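Local structure of erythrocyte membrane protein 1 (Plasmodium falciparum, 2XU0) at residues A[143-157]-A[216-228]. The protein probably binds host-cell surface receptors, here through its N-terminal segment and first Duffy-binding-like domain, a rosetting domain. The protein carries 10 engineered substitutions. Sequence-based numbering, arbitrary orientation.
Sequences LEFLDNKNTNTAHDL and KVQKGLQVVFKKI. Engineered in segment 143-157: Ala154 (natural residue Thr).
Lys227 NZ is gripped by two oxygens of the loop before helix 154-175: it donates to Thr151 O at 3.2 Å and to Asn152 OD1 at 3.1 Å. Asn148 O lies closer still to Lys227 NZ, at 2.7 Å, but at an angle too poor to count as a hydrogen bond. Each of the two bonds arrives well above the plane of its carbonyl, 46° and 43° out respectively, so neither runs along a lone pair. An extended lysine chain reaches these acceptors from the helix; its CD and CE pass the Asn152 amide at a slant, with CD also close to Thr151 O. The amide of Asn152 is itself anchored, because ND2 donates almost straight to Lys149 O at 2.9 Å, which fixes the rotation that offers OD1 to the lysine. Nearby, Asn148 OD1 accepts from Thr151 N, an Asx motif, and also from Thr151 OG1. The loop is tied to the helix start: Thr153 N donates to Asp156 OD2 and Asp156 N to Thr153 OG1, a capping box with Thr153 as N-cap, and Asn152 N adds a second bond to OD2.

Within the largely helical Duffy-binding fold, the contact thus lays a loop and the first turn of helix 154-175 along helix 216-231. Leu157 enters the latter as a knob among Leu221, Val224, Phe225 and Ile228. With CG anti to the backbone N (chi1 178°), its CD1 meets Leu221 CD2, whereas CD2 approaches the Phe225 ring obliquely, 3.4 Å from CZ. Trp256 of helix 249-268 meets that ring edge-to-face. Farther along, Leu146 CB presses on Val224 CG2 at 3.6 Å and lies over Gly220, whose lack of a side chain permits the close approach. At the far end, Val217 CG2 touches Glu144 CG, whose carboxylate forms a salt bridge with Arg100. A water donates to Leu143 O (2.6 Å) and Lys216 O and accepts from Leu146 N, bridging the two backbones.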
loop_
_atom_site.group_PDB
_atom_site.type_symbol
_atom_site.label_atom_id
_atom_site.label_comp_id
_atom_site.label_asym_id
_atom_site.label_seq_id
_atom_site.Cartn_x
_atom_site.Cartn_y
_atom_site.Cartn_z
ATOM N N LEU A 143 -11.128 -14.051 -11.892
ATOM C CA LEU A 143 -9.942 -14.430 -12.657
ATOM C C LEU A 143 -9.524 -15.883 -12.379
ATOM O O LEU A 143 -8.650 -16.386 -13.076
ATOM C CB LEU A 143 -8.764 -13.443 -12.464
ATOM C CG LEU A 143 -9.011 -11.932 -12.734
ATOM C CD1 LEU A 143 -7.700 -11.155 -12.690
ATOM C CD2 LEU A 143 -9.686 -11.699 -14.093
ATOM N N GLU A 144 -10.185 -16.576 -11.414
ATOM C CA GLU A 144 -9.931 -18.009 -11.120
ATOM C C GLU A 144 -10.728 -18.917 -12.086
ATOM O O GLU A 144 -10.674 -20.139 -11.971
ATOM C CB GLU A 144 -10.310 -18.360 -9.673
ATOM C CG GLU A 144 -9.551 -17.607 -8.591
ATOM C CD GLU A 144 -9.845 -18.079 -7.183
ATOM O OE1 GLU A 144 -10.079 -19.296 -7.003
ATOM O OE2 GLU A 144 -9.852 -17.233 -6.260
ATOM N N PHE A 145 -11.437 -18.301 -13.059
ATOM C CA PHE A 145 -12.320 -18.942 -14.035
ATOM C C PHE A 145 -12.026 -18.461 -15.449
ATOM O O PHE A 145 -12.934 -18.101 -16.206
ATOM C CB PHE A 145 -13.794 -18.672 -13.632
ATOM C CG PHE A 145 -14.106 -19.165 -12.239
ATOM C CD1 PHE A 145 -14.432 -20.498 -12.011
ATOM C CD2 PHE A 145 -14.033 -18.308 -11.149
ATOM C CE1 PHE A 145 -14.680 -20.962 -10.716
ATOM C CE2 PHE A 145 -14.261 -18.776 -9.857
ATOM C CZ PHE A 145 -14.607 -20.095 -9.651
ATOM N N LEU A 146 -10.738 -18.468 -15.802
ATOM C CA LEU A 146 -10.238 -18.039 -17.098
ATOM C C LEU A 146 -9.906 -19.244 -17.974
ATOM O O LEU A 146 -9.845 -19.106 -19.196
ATOM C CB LEU A 146 -8.998 -17.151 -16.887
ATOM C CG LEU A 146 -9.119 -15.605 -16.970
ATOM C CD1 LEU A 146 -10.504 -15.079 -16.579
ATOM C CD2 LEU A 146 -8.043 -14.940 -16.122
ATOM N N ASP A 147 -9.679 -20.419 -17.358
ATOM C CA ASP A 147 -9.377 -21.641 -18.092
ATOM C C ASP A 147 -10.712 -22.285 -18.483
ATOM O O ASP A 147 -11.277 -23.085 -17.728
ATOM C CB ASP A 147 -8.489 -22.590 -17.260
ATOM C CG ASP A 147 -7.841 -23.740 -18.022
ATOM O OD1 ASP A 147 -8.082 -23.860 -19.248
ATOM O OD2 ASP A 147 -7.085 -24.511 -17.397
ATOM N N ASN A 148 -11.239 -21.849 -19.640
ATOM C CA ASN A 148 -12.500 -22.283 -20.247
ATOM C C ASN A 148 -12.475 -22.064 -21.764
ATOM O O ASN A 148 -11.632 -21.316 -22.265
ATOM C CB ASN A 148 -13.707 -21.581 -19.606
ATOM C CG ASN A 148 -13.644 -20.077 -19.666
ATOM O OD1 ASN A 148 -13.667 -19.471 -20.740
ATOM N ND2 ASN A 148 -13.576 -19.446 -18.510
ATOM N N LYS A 149 -13.415 -22.704 -22.486
ATOM C CA LYS A 149 -13.531 -22.654 -23.947
ATOM C C LYS A 149 -14.001 -21.296 -24.487
ATOM O O LYS A 149 -13.919 -21.065 -25.692
ATOM C CB LYS A 149 -14.437 -23.792 -24.466
ATOM C CG LYS A 149 -13.977 -25.207 -24.099
ATOM C CD LYS A 149 -14.802 -25.785 -22.946
ATOM C CE LYS A 149 -14.395 -27.193 -22.589
ATOM N NZ LYS A 149 -15.312 -27.792 -21.582
ATOM N N ASN A 150 -14.475 -20.403 -23.601
ATOM C CA ASN A 150 -14.993 -19.074 -23.943
ATOM C C ASN A 150 -13.961 -17.936 -23.889
ATOM O O ASN A 150 -14.093 -16.980 -24.657
ATOM C CB ASN A 150 -16.203 -18.724 -23.059
ATOM C CG ASN A 150 -17.343 -19.729 -23.086
ATOM O OD1 ASN A 150 -17.725 -20.278 -24.134
ATOM N ND2 ASN A 150 -17.936 -19.964 -21.922
ATOM N N THR A 151 -12.959 -18.018 -22.982
ATOM C CA THR A 151 -11.928 -16.978 -22.812
ATOM C C THR A 151 -10.729 -17.275 -23.725
ATOM O O THR A 151 -9.859 -18.057 -23.343
ATOM C CB THR A 151 -11.578 -16.811 -21.314
ATOM O OG1 THR A 151 -12.764 -16.937 -20.528
ATOM C CG2 THR A 151 -10.905 -15.477 -21.012
ATOM N N ASN A 152 -10.688 -16.661 -24.932
ATOM C CA ASN A 152 -9.657 -16.930 -25.941
ATOM C C ASN A 152 -8.956 -15.716 -26.546
ATOM O O ASN A 152 -7.888 -15.881 -27.147
ATOM C CB ASN A 152 -10.239 -17.757 -27.101
ATOM C CG ASN A 152 -11.060 -18.935 -26.671
ATOM O OD1 ASN A 152 -10.535 -19.992 -26.325
ATOM N ND2 ASN A 152 -12.370 -18.756 -26.642
ATOM N N THR A 153 -9.568 -14.530 -26.483
ATOM C CA THR A 153 -8.979 -13.335 -27.102
ATOM C C THR A 153 -8.623 -12.261 -26.078
ATOM O O THR A 153 -9.077 -12.318 -24.929
ATOM C CB THR A 153 -9.948 -12.741 -28.146
ATOM O OG1 THR A 153 -11.109 -12.239 -27.476
ATOM C CG2 THR A 153 -10.331 -13.739 -29.257
ATOM N N ALA A 154 -7.877 -11.237 -26.539
ATOM C CA ALA A 154 -7.495 -10.043 -25.783
ATOM C C ALA A 154 -8.737 -9.300 -25.297
ATOM O O ALA A 154 -8.720 -8.741 -24.197
ATOM C CB ALA A 154 -6.650 -9.135 -26.652
ATOM N N HIS A 155 -9.832 -9.327 -26.094
ATOM C CA HIS A 155 -11.105 -8.695 -25.733
ATOM C C HIS A 155 -11.783 -9.478 -24.633
ATOM O O HIS A 155 -12.358 -8.871 -23.734
ATOM C CB HIS A 155 -12.040 -8.572 -26.946
ATOM C CG HIS A 155 -11.362 -8.042 -28.163
ATOM N ND1 HIS A 155 -11.087 -8.858 -29.244
ATOM C CD2 HIS A 155 -10.891 -6.800 -28.419
ATOM C CE1 HIS A 155 -10.474 -8.085 -30.127
ATOM N NE2 HIS A 155 -10.326 -6.839 -29.668
ATOM N N ASP A 156 -11.712 -10.829 -24.686
ATOM C CA ASP A 156 -12.315 -11.682 -23.649
ATOM C C ASP A 156 -11.637 -11.454 -22.311
ATOM O O ASP A 156 -12.312 -11.396 -21.297
ATOM C CB ASP A 156 -12.260 -13.179 -24.021
ATOM C CG ASP A 156 -13.001 -13.570 -25.292
ATOM O OD1 ASP A 156 -14.021 -12.920 -25.614
ATOM O OD2 ASP A 156 -12.566 -14.530 -25.958
ATOM N N LEU A 157 -10.304 -11.310 -22.311
ATOM C CA LEU A 157 -9.519 -11.066 -21.100
ATOM C C LEU A 157 -9.828 -9.683 -20.528
ATOM O O LEU A 157 -10.116 -9.573 -19.336
ATOM C CB LEU A 157 -8.024 -11.199 -21.403
ATOM C CG LEU A 157 -7.075 -10.930 -20.223
ATOM C CD1 LEU A 157 -7.249 -11.964 -19.129
ATOM C CD2 LEU A 157 -5.648 -10.863 -20.699
ATOM N N LYS A 216 -4.688 -20.513 -9.091
ATOM C CA LYS A 216 -5.712 -20.502 -10.150
ATOM C C LYS A 216 -5.723 -19.279 -11.032
ATOM O O LYS A 216 -5.838 -19.422 -12.252
ATOM C CB LYS A 216 -7.112 -20.823 -9.582
ATOM C CG LYS A 216 -7.265 -22.338 -9.395
ATOM C CD LYS A 216 -8.560 -22.753 -8.730
ATOM C CE LYS A 216 -8.611 -24.254 -8.511
ATOM N NZ LYS A 216 -9.909 -24.685 -7.928
ATOM N N VAL A 217 -5.589 -18.068 -10.431
ATOM C CA VAL A 217 -5.581 -16.817 -11.216
ATOM C C VAL A 217 -4.461 -16.870 -12.222
ATOM O O VAL A 217 -4.715 -16.673 -13.398
ATOM C CB VAL A 217 -5.505 -15.522 -10.336
ATOM C CG1 VAL A 217 -5.301 -14.283 -11.213
ATOM C CG2 VAL A 217 -6.748 -15.356 -9.480
ATOM N N GLN A 218 -3.230 -17.212 -11.780
ATOM C CA GLN A 218 -2.053 -17.279 -12.659
ATOM C C GLN A 218 -2.131 -18.351 -13.718
ATOM O O GLN A 218 -1.758 -18.109 -14.876
ATOM C CB GLN A 218 -0.752 -17.390 -11.856
ATOM C CG GLN A 218 -0.395 -16.097 -11.134
ATOM C CD GLN A 218 -0.369 -14.886 -12.056
ATOM O OE1 GLN A 218 0.205 -14.896 -13.149
ATOM N NE2 GLN A 218 -0.944 -13.799 -11.613
ATOM N N LYS A 219 -2.624 -19.535 -13.331
ATOM C CA LYS A 219 -2.770 -20.655 -14.261
ATOM C C LYS A 219 -3.784 -20.337 -15.352
ATOM O O LYS A 219 -3.512 -20.624 -16.515
ATOM C CB LYS A 219 -3.077 -21.956 -13.508
ATOM C CG LYS A 219 -1.879 -22.339 -12.656
ATOM C CD LYS A 219 -1.980 -23.660 -11.935
ATOM C CE LYS A 219 -0.852 -23.766 -10.928
ATOM N NZ LYS A 219 0.478 -23.987 -11.568
ATOM N N GLY A 220 -4.882 -19.661 -14.977
ATOM C CA GLY A 220 -5.896 -19.204 -15.919
ATOM C C GLY A 220 -5.330 -18.191 -16.887
ATOM O O GLY A 220 -5.511 -18.317 -18.102
ATOM N N LEU A 221 -4.558 -17.227 -16.355
ATOM C CA LEU A 221 -3.910 -16.174 -17.146
ATOM C C LEU A 221 -2.905 -16.725 -18.137
ATOM O O LEU A 221 -2.900 -16.282 -19.277
ATOM C CB LEU A 221 -3.275 -15.091 -16.254
ATOM C CG LEU A 221 -4.240 -14.103 -15.640
ATOM C CD1 LEU A 221 -3.602 -13.358 -14.487
ATOM C CD2 LEU A 221 -4.755 -13.124 -16.680
ATOM N N GLN A 222 -2.091 -17.714 -17.739
ATOM C CA GLN A 222 -1.155 -18.320 -18.691
ATOM C C GLN A 222 -1.825 -19.113 -19.829
ATOM O O GLN A 222 -1.297 -19.114 -20.943
ATOM C CB GLN A 222 0.044 -19.028 -18.034
ATOM C CG GLN A 222 -0.282 -19.999 -16.928
ATOM C CD GLN A 222 0.912 -20.252 -16.037
ATOM O OE1 GLN A 222 1.299 -19.420 -15.205
ATOM N NE2 GLN A 222 1.487 -21.438 -16.162
ATOM N N VAL A 223 -3.045 -19.657 -19.583
ATOM C CA VAL A 223 -3.861 -20.368 -20.579
ATOM C C VAL A 223 -4.434 -19.326 -21.562
ATOM O O VAL A 223 -4.259 -19.471 -22.778
ATOM C CB VAL A 223 -4.970 -21.242 -19.913
ATOM C CG1 VAL A 223 -6.018 -21.707 -20.935
ATOM C CG2 VAL A 223 -4.366 -22.443 -19.173
ATOM N N VAL A 224 -5.072 -18.254 -21.032
ATOM C CA VAL A 224 -5.641 -17.165 -21.853
ATOM C C VAL A 224 -4.564 -16.516 -22.725
ATOM O O VAL A 224 -4.785 -16.307 -23.920
ATOM C CB VAL A 224 -6.416 -16.113 -21.022
ATOM C CG1 VAL A 224 -7.054 -15.058 -21.925
ATOM C CG2 VAL A 224 -7.481 -16.775 -20.176
ATOM N N PHE A 225 -3.387 -16.241 -22.141
ATOM C CA PHE A 225 -2.279 -15.621 -22.869
ATOM C C PHE A 225 -1.613 -16.503 -23.934
ATOM O O PHE A 225 -1.037 -15.969 -24.886
ATOM C CB PHE A 225 -1.297 -14.934 -21.914
ATOM C CG PHE A 225 -1.690 -13.517 -21.528
ATOM C CD1 PHE A 225 -1.510 -12.459 -22.419
ATOM C CD2 PHE A 225 -2.150 -13.230 -20.249
ATOM C CE1 PHE A 225 -1.835 -11.149 -22.056
ATOM C CE2 PHE A 225 -2.429 -11.911 -19.865
ATOM C CZ PHE A 225 -2.270 -10.878 -20.771
ATOM N N LYS A 226 -1.737 -17.846 -23.807
ATOM C CA LYS A 226 -1.243 -18.825 -24.794
ATOM C C LYS A 226 -2.170 -18.765 -26.042
ATOM O O LYS A 226 -1.689 -18.674 -27.173
ATOM C CB LYS A 226 -1.219 -20.229 -24.171
ATOM C CG LYS A 226 -0.523 -21.282 -25.042
ATOM C CD LYS A 226 -0.393 -22.611 -24.316
ATOM C CE LYS A 226 0.223 -23.686 -25.175
ATOM N NZ LYS A 226 0.176 -25.012 -24.498
ATOM N N LYS A 227 -3.498 -18.731 -25.803
ATOM C CA LYS A 227 -4.543 -18.564 -26.812
ATOM C C LYS A 227 -4.344 -17.253 -27.562
ATOM O O LYS A 227 -4.305 -17.270 -28.792
ATOM C CB LYS A 227 -5.936 -18.600 -26.158
ATOM C CG LYS A 227 -6.296 -19.970 -25.616
ATOM C CD LYS A 227 -7.533 -19.917 -24.778
ATOM C CE LYS A 227 -8.060 -21.288 -24.447
ATOM N NZ LYS A 227 -9.352 -21.196 -23.728
ATOM N N ILE A 228 -4.154 -16.122 -26.832
ATOM C CA ILE A 228 -3.919 -14.792 -27.427
ATOM C C ILE A 228 -2.713 -14.854 -28.357
ATOM O O ILE A 228 -2.832 -14.422 -29.496
ATOM C CB ILE A 228 -3.830 -13.629 -26.368
ATOM C CG1 ILE A 228 -5.167 -13.457 -25.627
ATOM C CG2 ILE A 228 -3.422 -12.298 -27.027
ATOM C CD1 ILE A 228 -5.100 -12.673 -24.285
HETATM O O HOH W 1 -8.324 -18.780 -14.060
#